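Local coordinates for protein aldehyde dehydrogenase (Burkholderia cenocepacia, PDB 4O6R) that probably oxidises aldehydes to carboxylic acids with NAD(P)+ as cofactor, and binds AMP in the crystal, at residues L270-F282 and F305-R317. Numbering follows the deposited sequence.
Sequences LDAAINGAAWAIF and FLERFVALASSIR. With GOL (glycerol), chain H.
Phe305 and Phe309 both set CG opposite the backbone N (chi1 -170° and -179°), which carries their rings across to helix 270-282, while Ile274, with CG1 beside its own N, lays CG1 against the Phe305 ring, CD1 against Arg308 and CG2 against the base of the Phe309 side chain. Ile274 is a knob in a hole formed by Phe305, Arg308, Phe309 and Leu312. Its CG1 makes a CH-pi contact over one face of the Phe305 ring, 3.7 Å from the centroid, and its CD1 lies on one face of the Arg308 guanidinium, 3.5 Å from NE. The edge of the Phe305 ring meets the methyls of Ala273 and Ala277; Ala277 CB also lies 3.7 Å from Phe309 CE1. Further along, Phe282 CE2 packs on Ala313 CB at 3.7 Å, its ring nearly parallel to that of Phe309 but slid well aside. At the solvent edge a glycerol, probably from the crystallisation liquor, probably links Asp271 and Arg308: its O1 accepts a hydrogen bond from Arg308 NH2 (2.6 Å), but its contact with Asp271 OD1 is too short to be trusted in detail. On the sheet side, Phe305, Phe309 and Ala277 rest on Leu295 of strand 294-298. Crossing at -44°, the two helices interlock knobs-into-holes with each other and together lie on the sheet, as expected of the alpha/beta catalytic domain of an aldehyde dehydrogenase.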
ATOM      1  N   LEU A 270      30.156  21.225 -13.292  1.00 12.79           N
ATOM      2  CA  LEU A 270      31.041  20.460 -14.176  1.00 13.02           C
ATOM      3  C   LEU A 270      31.964  19.536 -13.402  1.00 13.21           C
ATOM      4  O   LEU A 270      32.175  18.422 -13.825  1.00 12.66           O
ATOM      5  CB  LEU A 270      31.844  21.390 -15.079  1.00 13.58           C
ATOM      6  CG  LEU A 270      31.024  22.269 -16.019  1.00 14.09           C
ATOM      7  CD1 LEU A 270      31.937  23.129 -16.906  1.00 14.85           C
ATOM      8  CD2 LEU A 270      30.105  21.422 -16.872  1.00 13.81           C
ATOM      9  N   ASP A 271      32.475  19.942 -12.243  1.00 13.94           N
ATOM     10  CA  ASP A 271      33.291  19.011 -11.467  1.00 14.97           C
ATOM     11  C   ASP A 271      32.530  17.714 -11.134  1.00 13.36           C
ATOM     12  O   ASP A 271      33.006  16.618 -11.371  1.00 12.40           O
ATOM     13  CB  ASP A 271      33.747  19.651 -10.176  1.00 17.40           C
ATOM     14  CG  ASP A 271      34.567  18.704  -9.338  1.00 20.52           C
ATOM     15  OD1 ASP A 271      35.617  18.235  -9.807  1.00 23.31           O
ATOM     16  OD2 ASP A 271      34.146  18.391  -8.200  1.00 25.06           O
ATOM     17  N   ALA A 272      31.329  17.868 -10.602  1.00 12.43           N
ATOM     18  CA  ALA A 272      30.468  16.716 -10.299  1.00 11.56           C
ATOM     19  C   ALA A 272      30.134  15.909 -11.540  1.00 10.67           C
ATOM     20  O   ALA A 272      30.201  14.692 -11.498  1.00 10.25           O
ATOM     21  CB  ALA A 272      29.189  17.176  -9.599  1.00 11.69           C
ATOM     22  N   ALA A 273      29.820  16.573 -12.646  1.00 10.21           N
ATOM     23  CA  ALA A 273      29.376  15.893 -13.845  1.00  9.70           C
ATOM     24  C   ALA A 273      30.498  15.172 -14.579  1.00  9.59           C
ATOM     25  O   ALA A 273      30.289  14.118 -15.149  1.00  9.27           O
ATOM     26  CB  ALA A 273      28.642  16.872 -14.775  1.00  9.89           C
ATOM     27  N   ILE A 274      31.696  15.733 -14.559  1.00  9.76           N
ATOM     28  CA  ILE A 274      32.831  15.070 -15.177  1.00  9.71           C
ATOM     29  C   ILE A 274      33.149  13.791 -14.409  1.00  9.64           C
ATOM     30  O   ILE A 274      33.347  12.719 -15.002  1.00  9.37           O
ATOM     31  CB  ILE A 274      34.039  16.023 -15.218  1.00  9.93           C
ATOM     32  CG1 ILE A 274      33.790  17.130 -16.238  1.00  9.94           C
ATOM     33  CG2 ILE A 274      35.305  15.282 -15.570  1.00 10.08           C
ATOM     34  CD1 ILE A 274      34.577  18.387 -15.955  1.00 10.36           C
ATOM     35  N   ASN A 275      33.183  13.886 -13.086  1.00  9.80           N
ATOM     36  CA  ASN A 275      33.381  12.687 -12.273  1.00 10.23           C
ATOM     37  C   ASN A 275      32.248  11.697 -12.444  1.00  9.69           C
ATOM     38  O   ASN A 275      32.490  10.484 -12.555  1.00  9.62           O
ATOM     39  CB  ASN A 275      33.575  13.043 -10.796  1.00 10.78           C
ATOM     40  CG  ASN A 275      34.954  13.600 -10.520  1.00 11.59           C
ATOM     41  OD1 ASN A 275      35.106  14.771 -10.128  1.00 13.34           O
ATOM     42  ND2 ASN A 275      35.964  12.786 -10.706  1.00 11.57           N
ATOM     43  N   GLY A 276      31.021  12.212 -12.521  1.00  9.33           N
ATOM     44  CA  GLY A 276      29.860  11.372 -12.715  1.00  9.06           C
ATOM     45  C   GLY A 276      29.909  10.613 -14.022  1.00  8.81           C
ATOM     46  O   GLY A 276      29.569   9.432 -14.065  1.00  8.64           O
ATOM     47  N   ALA A 277      30.297  11.314 -15.084  1.00  8.78           N
ATOM     48  CA  ALA A 277      30.416  10.704 -16.428  1.00  8.66           C
ATOM     49  C   ALA A 277      31.448   9.594 -16.458  1.00  8.54           C
ATOM     50  O   ALA A 277      31.210   8.530 -17.068  1.00  8.31           O
ATOM     51  CB  ALA A 277      30.768  11.759 -17.465  1.00  8.86           C
ATOM     52  N   ALA A 278      32.572   9.815 -15.784  1.00  8.53           N
ATOM     53  CA  ALA A 278      33.633   8.808 -15.753  1.00  8.73           C
ATOM     54  C   ALA A 278      33.189   7.548 -15.007  1.00  8.72           C
ATOM     55  O   ALA A 278      33.356   6.427 -15.511  1.00  8.73           O
ATOM     56  CB  ALA A 278      34.905   9.393 -15.178  1.00  9.04           C
ATOM     57  N   TRP A 279      32.593   7.729 -13.830  1.00  8.68           N
ATOM     58  CA  TRP A 279      31.956   6.642 -13.119  1.00  8.85           C
ATOM     59  C   TRP A 279      30.938   5.918 -14.001  1.00  8.78           C
ATOM     60  O   TRP A 279      30.906   4.688 -14.051  1.00  9.00           O
ATOM     61  CB  TRP A 279      31.293   7.186 -11.839  1.00  8.95           C
ATOM     62  CG  TRP A 279      30.158   6.406 -11.302  1.00  8.90           C
ATOM     63  CD1 TRP A 279      28.824   6.721 -11.392  1.00  8.79           C
ATOM     64  CD2 TRP A 279      30.232   5.190 -10.553  1.00  9.19           C
ATOM     65  NE1 TRP A 279      28.080   5.772 -10.755  1.00  8.88           N
ATOM     66  CE2 TRP A 279      28.912   4.811 -10.247  1.00  9.05           C
ATOM     67  CE3 TRP A 279      31.293   4.377 -10.123  1.00  9.57           C
ATOM     68  CZ2 TRP A 279      28.612   3.649  -9.530  1.00  9.32           C
ATOM     69  CZ3 TRP A 279      31.005   3.220  -9.407  1.00  9.67           C
ATOM     70  CH2 TRP A 279      29.679   2.862  -9.116  1.00  9.59           C
ATOM     71  N   ALA A 280      30.086   6.686 -14.684  1.00  8.72           N
ATOM     72  CA  ALA A 280      28.948   6.111 -15.358  1.00  8.61           C
ATOM     73  C   ALA A 280      29.334   5.171 -16.483  1.00  8.89           C
ATOM     74  O   ALA A 280      28.592   4.205 -16.755  1.00  8.82           O
ATOM     75  CB  ALA A 280      28.035   7.212 -15.891  1.00  8.35           C
ATOM     76  N   ILE A 281      30.451   5.445 -17.157  1.00  9.05           N
ATOM     77  CA  ILE A 281      30.859   4.599 -18.281  1.00  9.46           C
ATOM     78  C   ILE A 281      32.086   3.747 -17.994  1.00 10.06           C
ATOM     79  O   ILE A 281      32.170   2.648 -18.528  1.00 11.27           O
ATOM     80  CB  ILE A 281      31.040   5.393 -19.579  1.00  9.55           C
ATOM     81  CG1 ILE A 281      31.232   4.482 -20.819  1.00  9.72           C
ATOM     82  CG2 ILE A 281      32.215   6.355 -19.470  1.00  9.53           C
ATOM     83  CD1 ILE A 281      30.116   3.472 -21.059  1.00  9.81           C
ATOM     84  N   PHE A 282      33.015   4.199 -17.155  1.00 10.10           N
ATOM     85  CA  PHE A 282      34.255   3.432 -16.957  1.00 10.46           C
ATOM     86  C   PHE A 282      34.223   2.445 -15.814  1.00 10.59           C
ATOM     87  O   PHE A 282      34.967   1.457 -15.861  1.00 11.22           O
ATOM     88  CB  PHE A 282      35.481   4.360 -16.920  1.00 10.61           C
ATOM     89  CG  PHE A 282      35.604   5.198 -18.169  1.00 10.64           C
ATOM     90  CD1 PHE A 282      35.504   4.604 -19.431  1.00 10.74           C
ATOM     91  CD2 PHE A 282      35.764   6.560 -18.106  1.00 10.75           C
ATOM     92  CE1 PHE A 282      35.568   5.355 -20.582  1.00 10.75           C
ATOM     93  CE2 PHE A 282      35.837   7.310 -19.257  1.00 10.80           C
ATOM     94  CZ  PHE A 282      35.736   6.720 -20.497  1.00 10.88           C
ATOM     95  N   PHE A 305      34.060  20.614 -20.892  1.00 12.47           N
ATOM     96  CA  PHE A 305      33.820  19.320 -20.298  1.00 11.72           C
ATOM     97  C   PHE A 305      34.768  18.255 -20.870  1.00 11.92           C
ATOM     98  O   PHE A 305      35.423  17.524 -20.126  1.00 11.46           O
ATOM     99  CB  PHE A 305      32.394  18.913 -20.571  1.00 11.31           C
ATOM    100  CG  PHE A 305      31.956  17.688 -19.805  1.00 10.43           C
ATOM    101  CD1 PHE A 305      32.376  16.426 -20.194  1.00 10.19           C
ATOM    102  CD2 PHE A 305      31.112  17.810 -18.709  1.00 10.12           C
ATOM    103  CE1 PHE A 305      31.980  15.298 -19.494  1.00  9.72           C
ATOM    104  CE2 PHE A 305      30.726  16.690 -18.010  1.00  9.79           C
ATOM    105  CZ  PHE A 305      31.144  15.440 -18.401  1.00  9.54           C
ATOM    106  N   LEU A 306      34.849  18.192 -22.196  1.00 12.12           N
ATOM    107  CA  LEU A 306      35.642  17.162 -22.835  1.00 12.42           C
ATOM    108  C   LEU A 306      37.119  17.301 -22.534  1.00 13.43           C
ATOM    109  O   LEU A 306      37.787  16.310 -22.339  1.00 13.29           O
ATOM    110  CB  LEU A 306      35.389  17.140 -24.333  1.00 12.44           C
ATOM    111  CG  LEU A 306      33.999  16.628 -24.740  1.00 12.05           C
ATOM    112  CD1 LEU A 306      33.740  16.904 -26.208  1.00 12.20           C
ATOM    113  CD2 LEU A 306      33.855  15.130 -24.433  1.00 11.68           C
ATOM    114  N   GLU A 307      37.642  18.520 -22.477  1.00 14.65           N
ATOM    115  CA  GLU A 307      39.055  18.657 -22.193  1.00 16.28           C
ATOM    116  C   GLU A 307      39.397  18.043 -20.840  1.00 15.08           C
ATOM    117  O   GLU A 307      40.423  17.337 -20.695  1.00 14.83           O
ATOM    118  CB  GLU A 307      39.494  20.115 -22.263  1.00 19.28           C
ATOM    119  CG  GLU A 307      40.993  20.285 -22.175  1.00 23.35           C
ATOM    120  CD  GLU A 307      41.416  21.735 -22.303  1.00 27.59           C
ATOM    121  OE1 GLU A 307      40.522  22.619 -22.301  1.00 30.45           O
ATOM    122  OE2 GLU A 307      42.639  21.990 -22.382  1.00 31.36           O
ATOM    123  N   ARG A 308      38.547  18.290 -19.848  1.00 13.45           N
ATOM    124  CA  ARG A 308      38.779  17.729 -18.531  1.00 13.05           C
ATOM    125  C   ARG A 308      38.461  16.215 -18.473  1.00 12.16           C
ATOM    126  O   ARG A 308      39.190  15.447 -17.877  1.00 11.98           O
ATOM    127  CB  ARG A 308      37.960  18.500 -17.487  1.00 13.09           C
ATOM    128  CG  ARG A 308      38.516  19.907 -17.282  1.00 13.65           C
ATOM    129  CD  ARG A 308      37.496  20.822 -16.665  1.00 13.90           C
ATOM    130  NE  ARG A 308      37.258  20.462 -15.271  1.00 13.91           N
ATOM    131  CZ  ARG A 308      36.411  21.090 -14.464  1.00 14.31           C
ATOM    132  NH1 ARG A 308      35.646  22.076 -14.906  1.00 14.63           N
ATOM    133  NH2 ARG A 308      36.281  20.681 -13.228  1.00 14.67           N
ATOM    134  N   PHE A 309      37.375  15.823 -19.106  1.00 11.41           N
ATOM    135  CA  PHE A 309      36.921  14.429 -19.126  1.00 11.17           C
ATOM    136  C   PHE A 309      37.889  13.500 -19.859  1.00 11.16           C
ATOM    137  O   PHE A 309      38.187  12.394 -19.368  1.00 10.72           O
ATOM    138  CB  PHE A 309      35.537  14.371 -19.768  1.00 10.96           C
ATOM    139  CG  PHE A 309      34.932  12.996 -19.837  1.00 10.76           C
ATOM    140  CD1 PHE A 309      34.701  12.265 -18.700  1.00 10.87           C
ATOM    141  CD2 PHE A 309      34.552  12.477 -21.039  1.00 10.93           C
ATOM    142  CE1 PHE A 309      34.136  10.998 -18.761  1.00 10.66           C
ATOM    143  CE2 PHE A 309      33.958  11.223 -21.122  1.00 10.59           C
ATOM    144  CZ  PHE A 309      33.766  10.479 -19.994  1.00 10.59           C
ATOM    145  N   VAL A 310      38.390  13.957 -21.012  1.00 11.61           N
ATOM    146  CA  VAL A 310      39.394  13.202 -21.766  1.00 11.95           C
ATOM    147  C   VAL A 310      40.675  13.059 -20.930  1.00 12.68           C
ATOM    148  O   VAL A 310      41.237  11.979 -20.824  1.00 12.76           O
ATOM    149  CB  VAL A 310      39.683  13.848 -23.140  1.00 12.20           C
ATOM    150  CG1 VAL A 310      40.865  13.193 -23.805  1.00 12.55           C
ATOM    151  CG2 VAL A 310      38.483  13.709 -24.060  1.00 11.85           C
ATOM    152  N   ALA A 311      41.093  14.129 -20.268  1.00 13.23           N
ATOM    153  CA  ALA A 311      42.282  14.056 -19.411  1.00 13.82           C
ATOM    154  C   ALA A 311      42.106  13.043 -18.309  1.00 13.53           C
ATOM    155  O   ALA A 311      42.973  12.212 -18.115  1.00 13.92           O
ATOM    156  CB  ALA A 311      42.657  15.416 -18.843  1.00 14.14           C
ATOM    157  N   LEU A 312      40.962  13.077 -17.622  1.00 13.16           N
ATOM    158  CA  LEU A 312      40.695  12.110 -16.546  1.00 13.13           C
ATOM    159  C   LEU A 312      40.713  10.663 -17.068  1.00 12.67           C
ATOM    160  O   LEU A 312      41.329   9.783 -16.478  1.00 12.73           O
ATOM    161  CB  LEU A 312      39.342  12.407 -15.897  1.00 12.95           C
ATOM    162  CG  LEU A 312      38.861  11.450 -14.815  1.00 13.00           C
ATOM    163  CD1 LEU A 312      39.906  11.342 -13.724  1.00 13.59           C
ATOM    164  CD2 LEU A 312      37.538  11.957 -14.290  1.00 12.92           C
ATOM    165  N   ALA A 313      40.029  10.446 -18.174  1.00 12.32           N
ATOM    166  CA  ALA A 313      39.915   9.115 -18.781  1.00 12.12           C
ATOM    167  C   ALA A 313      41.284   8.556 -19.167  1.00 12.74           C
ATOM    168  O   ALA A 313      41.569   7.373 -18.907  1.00 12.66           O
ATOM    169  CB  ALA A 313      39.008   9.158 -19.992  1.00 11.61           C
ATOM    170  N   SER A 314      42.126   9.407 -19.759  1.00 13.35           N
ATOM    171  CA  SER A 314      43.461   8.993 -20.200  1.00 14.02           C
ATOM    172  C   SER A 314      44.303   8.607 -19.023  1.00 14.07           C
ATOM    173  O   SER A 314      45.233   7.865 -19.186  1.00 14.15           O
ATOM    174  CB  SER A 314      44.202  10.125 -20.919  1.00 15.10           C
ATOM    175  OG  SER A 314      43.626  10.316 -22.188  1.00 16.10           O
ATOM    176  N   SER A 315      44.002   9.169 -17.855  1.00 13.58           N
ATOM    177  CA  SER A 315      44.782   8.947 -16.659  1.00 13.75           C
ATOM    178  C   SER A 315      44.374   7.656 -15.890  1.00 13.48           C
ATOM    179  O   SER A 315      45.073   7.234 -14.988  1.00 13.61           O
ATOM    180  CB  SER A 315      44.649  10.172 -15.732  1.00 13.84           C
ATOM    181  OG  SER A 315      43.426  10.101 -14.991  1.00 13.51           O
ATOM    182  N   ILE A 316      43.238   7.062 -16.220  1.00 12.72           N
ATOM    183  CA  ILE A 316      42.739   5.936 -15.467  1.00 12.60           C
ATOM    184  C   ILE A 316      43.775   4.817 -15.484  1.00 13.00           C
ATOM    185  O   ILE A 316      44.312   4.483 -16.528  1.00 12.83           O
ATOM    186  CB  ILE A 316      41.376   5.457 -16.011  1.00 12.16           C
ATOM    187  CG1 ILE A 316      40.285   6.490 -15.685  1.00 11.84           C
ATOM    188  CG2 ILE A 316      41.016   4.084 -15.452  1.00 12.24           C
ATOM    189  CD1 ILE A 316      38.934   6.224 -16.324  1.00 11.46           C
ATOM    190  N   ARG A 317      44.040   4.238 -14.314  1.00 13.51           N
ATOM    191  CA  ARG A 317      45.107   3.241 -14.173  1.00 14.23           C
ATOM    192  C   ARG A 317      44.593   1.859 -14.539  1.00 14.14           C
ATOM    193  O   ARG A 317      43.788   1.267 -13.805  1.00 13.80           O
ATOM    194  CB  ARG A 317      45.636   3.244 -12.756  1.00 15.19           C
ATOM    195  CG  ARG A 317      46.240   4.587 -12.343  1.00 15.74           C
ATOM    196  CD  ARG A 317      46.955   4.475 -11.013  1.00 16.69           C
ATOM    197  NE  ARG A 317      46.036   4.148  -9.913  1.00 16.81           N
ATOM    198  CZ  ARG A 317      45.396   5.033  -9.155  1.00 17.20           C
ATOM    199  NH1 ARG A 317      45.517   6.332  -9.365  1.00 17.64           N
ATOM    200  NH2 ARG A 317      44.610   4.620  -8.186  1.00 17.37           N
TER
HETATM  201  C1  GOL H 504      36.953  17.281 -12.448  1.00 28.78           C
HETATM  202  O1  GOL H 504      36.888  18.563 -11.802  1.00 27.47           O
HETATM  203  C2  GOL H 504      38.150  16.553 -11.851  1.00 29.20           C
HETATM  204  O2  GOL H 504      37.833  16.187 -10.497  1.00 30.31           O
HETATM  205  C3  GOL H 504      38.550  15.317 -12.662  1.00 29.06           C
HETATM  206  O3  GOL H 504      39.575  14.586 -11.938  1.00 26.83           O